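Local atomic coordinates of protein SSD1 (Saccharomyces cerevisiae S288C, PDB entry 7AM1), a protein that binds mRNA in its untranslated regions and represses translation, as a non-enzymatic pseudonuclease of the RNase II (RNB) family. Residues Asp180-Glu185 with Cys903-Ala908; Thr721-Gly726 with Ala895-Ala900. All blocks are in the same frame, centred on the assembly; numbering follows the deposited sequence.

Near the N terminus, helix 175-186 lies within the long connection between strands 68-73 and 206-214 of one sheet. Contact 1 joins its residues 180-185 to 903-908 near the C terminus, closing a loop of 717 residues. The chain runs through the CSD2 and RNB domains before reaching 721-726 at the end of helix 689-725, where contact 2 opens; it closes 168 residues later at 895-900. Contact 2 is therefore enclosed by contact 1. Both end on adjacent antiparallel strands, 888-896 and 903-908, where Cys903 O lies 2.6 Å from Glu896 N. Leu904 CD2 to Ile722 CD1, 3.6 Å, links the two contacts. The sheet takes helix 175-186 in contact 1 and helix 689-725 in contact 2.

Contact 1: residues Asp180-Glu185 with Cys903-Ala908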
loop_
_atom_site.group_PDB
_atom_site.type_symbol
_atom_site.label_atom_id
_atom_site.label_comp_id
_atom_site.label_asym_id
_atom_site.label_seq_id
_atom_site.Cartn_x
_atom_site.Cartn_y
_atom_site.Cartn_z
ATOM N N ASP A 180 18.855 12.290 2.204
ATOM C CA ASP A 180 17.613 11.775 2.768
ATOM C C ASP A 180 16.531 11.654 1.705
ATOM O O ASP A 180 15.781 10.672 1.684
ATOM C CB ASP A 180 17.136 12.679 3.906
ATOM C CG ASP A 180 18.015 12.588 5.139
ATOM O OD1 ASP A 180 18.849 11.658 5.222
ATOM O OD2 ASP A 180 17.867 13.455 6.030
ATOM N N ASP A 181 16.443 12.638 0.804
ATOM C CA ASP A 181 15.405 12.629 -0.221
ATOM C C ASP A 181 15.533 11.415 -1.133
ATOM O O ASP A 181 14.528 10.792 -1.494
ATOM C CB ASP A 181 15.471 13.916 -1.045
ATOM C CG ASP A 181 14.772 15.085 -0.370
ATOM O OD1 ASP A 181 14.092 14.871 0.660
ATOM O OD2 ASP A 181 14.917 16.225 -0.867
ATOM N N VAL A 182 16.758 11.074 -1.542
ATOM C CA VAL A 182 16.931 9.949 -2.457
ATOM C C VAL A 182 16.349 8.681 -1.845
ATOM O O VAL A 182 15.732 7.863 -2.539
ATOM C CB VAL A 182 18.415 9.768 -2.823
ATOM C CG1 VAL A 182 18.595 8.558 -3.736
ATOM C CG2 VAL A 182 18.955 11.012 -3.519
ATOM N N GLU A 183 16.523 8.498 -0.535
ATOM C CA GLU A 183 15.958 7.326 0.127
ATOM C C GLU A 183 14.448 7.450 0.287
ATOM O O GLU A 183 13.698 6.549 -0.107
ATOM C CB GLU A 183 16.628 7.100 1.481
ATOM C CG GLU A 183 18.102 6.740 1.386
ATOM C CD GLU A 183 18.741 6.564 2.746
ATOM O OE1 GLU A 183 18.341 7.272 3.690
ATOM O OE2 GLU A 183 19.611 5.680 2.883
ATOM N N VAL A 184 13.979 8.549 0.879
ATOM C CA VAL A 184 12.549 8.677 1.152
ATOM C C VAL A 184 11.751 8.640 -0.146
ATOM O O VAL A 184 10.748 7.925 -0.260
ATOM C CB VAL A 184 12.261 9.957 1.953
ATOM C CG1 VAL A 184 10.759 10.175 2.054
ATOM C CG2 VAL A 184 12.865 9.855 3.341
ATOM N N GLU A 185 12.174 9.421 -1.142
ATOM C CA GLU A 185 11.446 9.457 -2.405
ATOM C C GLU A 185 11.652 8.185 -3.218
ATOM O O GLU A 185 10.722 7.720 -3.889
ATOM C CB GLU A 185 11.880 10.671 -3.227
ATOM C CG GLU A 185 11.577 12.009 -2.583
ATOM C CD GLU A 185 12.129 13.169 -3.389
ATOM O OE1 GLU A 185 12.791 12.913 -4.415
ATOM O OE2 GLU A 185 11.891 14.336 -3.008
ATOM N N CYS A 903 17.026 2.811 -4.610
ATOM C CA CYS A 903 16.372 4.111 -4.682
ATOM C C CYS A 903 16.084 4.434 -6.139
ATOM O O CYS A 903 17.011 4.587 -6.940
ATOM C CB CYS A 903 17.263 5.190 -4.062
ATOM S SG CYS A 903 17.689 4.865 -2.338
ATOM N N LEU A 904 14.807 4.574 -6.472
ATOM C CA LEU A 904 14.427 5.032 -7.796
ATOM C C LEU A 904 14.675 6.527 -7.899
ATOM O O LEU A 904 14.345 7.287 -6.985
ATOM C CB LEU A 904 12.958 4.729 -8.074
ATOM C CG LEU A 904 12.584 3.252 -8.057
ATOM C CD1 LEU A 904 11.062 3.088 -7.975
ATOM C CD2 LEU A 904 13.150 2.566 -9.295
ATOM N N THR A 905 15.262 6.945 -9.014
ATOM C CA THR A 905 15.544 8.349 -9.250
ATOM C C THR A 905 15.196 8.677 -10.693
ATOM O O THR A 905 15.299 7.826 -11.582
ATOM C CB THR A 905 17.020 8.702 -8.981
ATOM O OG1 THR A 905 17.864 7.932 -9.848
ATOM C CG2 THR A 905 17.402 8.427 -7.530
ATOM N N VAL A 906 14.795 9.922 -10.918
ATOM C CA VAL A 906 14.410 10.383 -12.243
ATOM C C VAL A 906 15.096 11.708 -12.537
ATOM O O VAL A 906 15.352 12.515 -11.636
ATOM C CB VAL A 906 12.878 10.541 -12.384
ATOM C CG1 VAL A 906 12.210 9.188 -12.380
ATOM C CG2 VAL A 906 12.329 11.431 -11.279
ATOM N N ARG A 907 15.395 11.920 -13.816
ATOM C CA ARG A 907 15.956 13.165 -14.314
ATOM C C ARG A 907 15.292 13.516 -15.636
ATOM O O ARG A 907 14.961 12.629 -16.429
ATOM C CB ARG A 907 17.474 13.064 -14.499
ATOM C CG ARG A 907 18.233 12.791 -13.217
ATOM C CD ARG A 907 19.628 12.274 -13.496
ATOM N NE ARG A 907 20.565 12.737 -12.480
ATOM C CZ ARG A 907 21.887 12.741 -12.618
ATOM N NH1 ARG A 907 22.454 12.304 -13.741
ATOM N NH2 ARG A 907 22.644 13.196 -11.631
ATOM N N ALA A 908 15.092 14.811 -15.862
ATOM C CA ALA A 908 14.631 15.276 -17.161
ATOM C C ALA A 908 15.759 15.195 -18.176
ATOM O O ALA A 908 16.912 15.518 -17.879
ATOM C CB ALA A 908 14.124 16.716 -17.079
HETATM O O HOH W 1 14.883 9.303 -5.039
#
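Val182 and Cys903 carry the contact between helix 180-185 and strand 903-908, whose short axes approach to 7.0 Å and cross at 107°. With CG1 of Val182 anti to its backbone N (chi1 178°), that methyl comes down on Cys903 CB at 3.6 Å and reaches Thr905 CG2 at 4.0 Å. Cys903 directs CB at the helix, where it also abuts Val182 O at 3.4 Å, packing rather than a bond; its chi1 of -58° lays SG near the same oxygen and 3.9 Å from Glu183 CA, with Glu183 CG a little farther off. Thr905 divides its branches: CG2 meets the valine, while OG1 hydrogen-bonds Glu896 on the adjoining strand. Between the two segments the polar link is one water, which donates to Val182 O (3.0 Å) and to Leu904 O (2.9 Å). At the helix end, Gly186 makes a direct backbone hydrogen bond with Leu904. Glu185 ties the helix to strand 755-760 through a hydrogen bond to His760, and separately, by a salt bridge with Lys35, to the turn between strands 26-32 and 39-43. Strands 755-760 and 903-908 are the outermost of one antiparallel sheet; Leu904 packs against helix 689-725 and Thr905 against strand 888-896.

Contact 2: residues Thr721-Gly726 with Ala895-Ala900; sequences TINDMG and AEVGMA
Asn723 sets its carboxamide against the backbone of Ala895, with both polar atoms of the amide aimed at the same residue. ND2 donates to Ala895 O at 3.1 Å, and the N-H...O angle of 157° marks a fairly straight bond. The acceptor sits close to the plane of the amide, whereas the donor is tilted 23° from the carbonyl plane of Ala895. The companion bond, from Ala895 N to Asn723 OD1, is weak at 3.4 Å. Together the two fix the rotation of the amide, though unequally, and they identify which end is nitrogen: the reverse assignment would set an oxygen against the carbonyl and an N-H against another N-H. The chi1 of -76° puts CG beside the backbone N of Asn723 and sends the group out from the last helical turn toward the strand.

Apolar atoms border the amide. Ala895 CB lies obliquely over one face, 3.5 Å from ND2. Val897 CG2 meets ND2 at the nitrogen end, close to the amide plane and also at 3.5 Å, the two side chains crossing at a slant. Ile722, one residue earlier, contributes CG2 at 4.4 Å from Ala895 N; its side chain also packs on Leu732.

Ala895 O has a second donor, Asn808 ND2, so two side-chain amides grip this carbonyl, while the neighbouring Glu896 pairs with Cys903 through the backbone. The pair of bonds from Asn723 resembles the way a neighbouring strand would engage Ala895, though a side chain supplies them and one is weak. Strand 888-896 occupies a five-stranded antiparallel sheet ordered 755-760, 745-750, 732-741, 888-896, 903-908, an order consistent with the OB-type fold of the C-terminal domain in DIS3L2-like proteins, joined here to the helix that leads into it.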
loop_
_atom_site.group_PDB
_atom_site.type_symbol
_atom_site.label_atom_id
_atom_site.label_comp_id
_atom_site.label_asym_id
_atom_site.label_seq_id
_atom_site.Cartn_x
_atom_site.Cartn_y
_atom_site.Cartn_z
ATOM N N THR A 721 14.353 -5.000 -12.120
ATOM C CA THR A 721 13.901 -5.084 -13.505
ATOM C C THR A 721 14.280 -3.825 -14.276
ATOM O O THR A 721 14.750 -3.902 -15.419
ATOM C CB THR A 721 12.384 -5.303 -13.539
ATOM O OG1 THR A 721 12.047 -6.544 -12.900
ATOM C CG2 THR A 721 11.884 -5.337 -14.959
ATOM N N ILE A 722 14.104 -2.659 -13.657
ATOM C CA ILE A 722 14.483 -1.409 -14.304
ATOM C C ILE A 722 15.968 -1.418 -14.646
ATOM O O ILE A 722 16.379 -0.936 -15.710
ATOM C CB ILE A 722 14.111 -0.217 -13.404
ATOM C CG1 ILE A 722 12.600 0.017 -13.438
ATOM C CG2 ILE A 722 14.869 1.027 -13.839
ATOM C CD1 ILE A 722 12.084 0.929 -12.339
ATOM N N ASN A 723 16.800 -1.945 -13.750
ATOM C CA ASN A 723 18.238 -1.936 -13.999
ATOM C C ASN A 723 18.651 -3.007 -15.001
ATOM O O ASN A 723 19.645 -2.838 -15.717
ATOM C CB ASN A 723 19.006 -2.123 -12.694
ATOM C CG ASN A 723 19.022 -0.867 -11.847
ATOM O OD1 ASN A 723 18.713 0.225 -12.326
ATOM N ND2 ASN A 723 19.406 -1.011 -10.587
ATOM N N ASP A 724 17.921 -4.120 -15.047
ATOM C CA ASP A 724 18.200 -5.149 -16.041
ATOM C C ASP A 724 17.788 -4.683 -17.429
ATOM O O ASP A 724 18.476 -4.968 -18.415
ATOM C CB ASP A 724 17.479 -6.439 -15.650
ATOM C CG ASP A 724 17.682 -7.562 -16.653
ATOM O OD1 ASP A 724 17.217 -7.430 -17.806
ATOM O OD2 ASP A 724 18.285 -8.590 -16.277
ATOM N N MET A 725 16.677 -3.945 -17.523
ATOM C CA MET A 725 16.267 -3.380 -18.801
ATOM C C MET A 725 17.286 -2.377 -19.323
ATOM O O MET A 725 17.434 -2.224 -20.541
ATOM C CB MET A 725 14.897 -2.714 -18.658
ATOM C CG MET A 725 13.751 -3.699 -18.454
ATOM S SD MET A 725 12.208 -2.898 -17.965
ATOM C CE MET A 725 11.768 -1.966 -19.429
ATOM N N GLY A 726 17.989 -1.685 -18.428
ATOM C CA GLY A 726 19.054 -0.790 -18.841
ATOM C C GLY A 726 20.432 -1.303 -18.472
ATOM O O GLY A 726 21.315 -0.520 -18.109
ATOM N N ALA A 895 17.423 3.005 -10.899
ATOM C CA ALA A 895 17.418 2.544 -9.513
ATOM C C ALA A 895 18.855 2.593 -8.991
ATOM O O ALA A 895 19.712 1.832 -9.455
ATOM C CB ALA A 895 16.839 1.134 -9.399
ATOM N N GLU A 896 19.120 3.494 -8.037
ATOM C CA GLU A 896 20.441 3.599 -7.424
ATOM C C GLU A 896 20.630 2.428 -6.465
ATOM O O GLU A 896 19.836 2.253 -5.535
ATOM C CB GLU A 896 20.602 4.903 -6.640
ATOM C CG GLU A 896 20.079 6.164 -7.293
ATOM C CD GLU A 896 20.933 6.651 -8.436
ATOM O OE1 GLU A 896 22.001 6.054 -8.688
ATOM O OE2 GLU A 896 20.527 7.639 -9.082
ATOM N N VAL A 897 21.664 1.626 -6.684
ATOM C CA VAL A 897 21.934 0.464 -5.846
ATOM C C VAL A 897 23.004 0.834 -4.829
ATOM O O VAL A 897 23.976 1.527 -5.157
ATOM C CB VAL A 897 22.381 -0.734 -6.705
ATOM C CG1 VAL A 897 22.783 -1.906 -5.824
ATOM C CG2 VAL A 897 21.272 -1.127 -7.669
ATOM N N GLY A 898 22.837 0.355 -3.594
ATOM C CA GLY A 898 23.786 0.649 -2.536
ATOM C C GLY A 898 23.244 0.519 -1.124
ATOM O O GLY A 898 23.962 0.071 -0.226
ATOM N N MET A 899 21.997 0.937 -0.906
ATOM C CA MET A 899 21.353 0.851 0.397
ATOM C C MET A 899 20.629 -0.485 0.563
ATOM O O MET A 899 20.493 -1.270 -0.377
ATOM C CB MET A 899 20.367 2.009 0.581
ATOM C CG MET A 899 20.974 3.358 0.250
ATOM S SD MET A 899 22.187 3.903 1.463
ATOM C CE MET A 899 22.742 5.413 0.675
ATOM N N ALA A 900 20.125 -0.719 1.782
ATOM C CA ALA A 900 19.323 -1.913 2.031
ATOM C C ALA A 900 18.211 -2.023 1.003
ATOM O O ALA A 900 17.871 -3.121 0.545
ATOM C CB ALA A 900 18.739 -1.878 3.444
#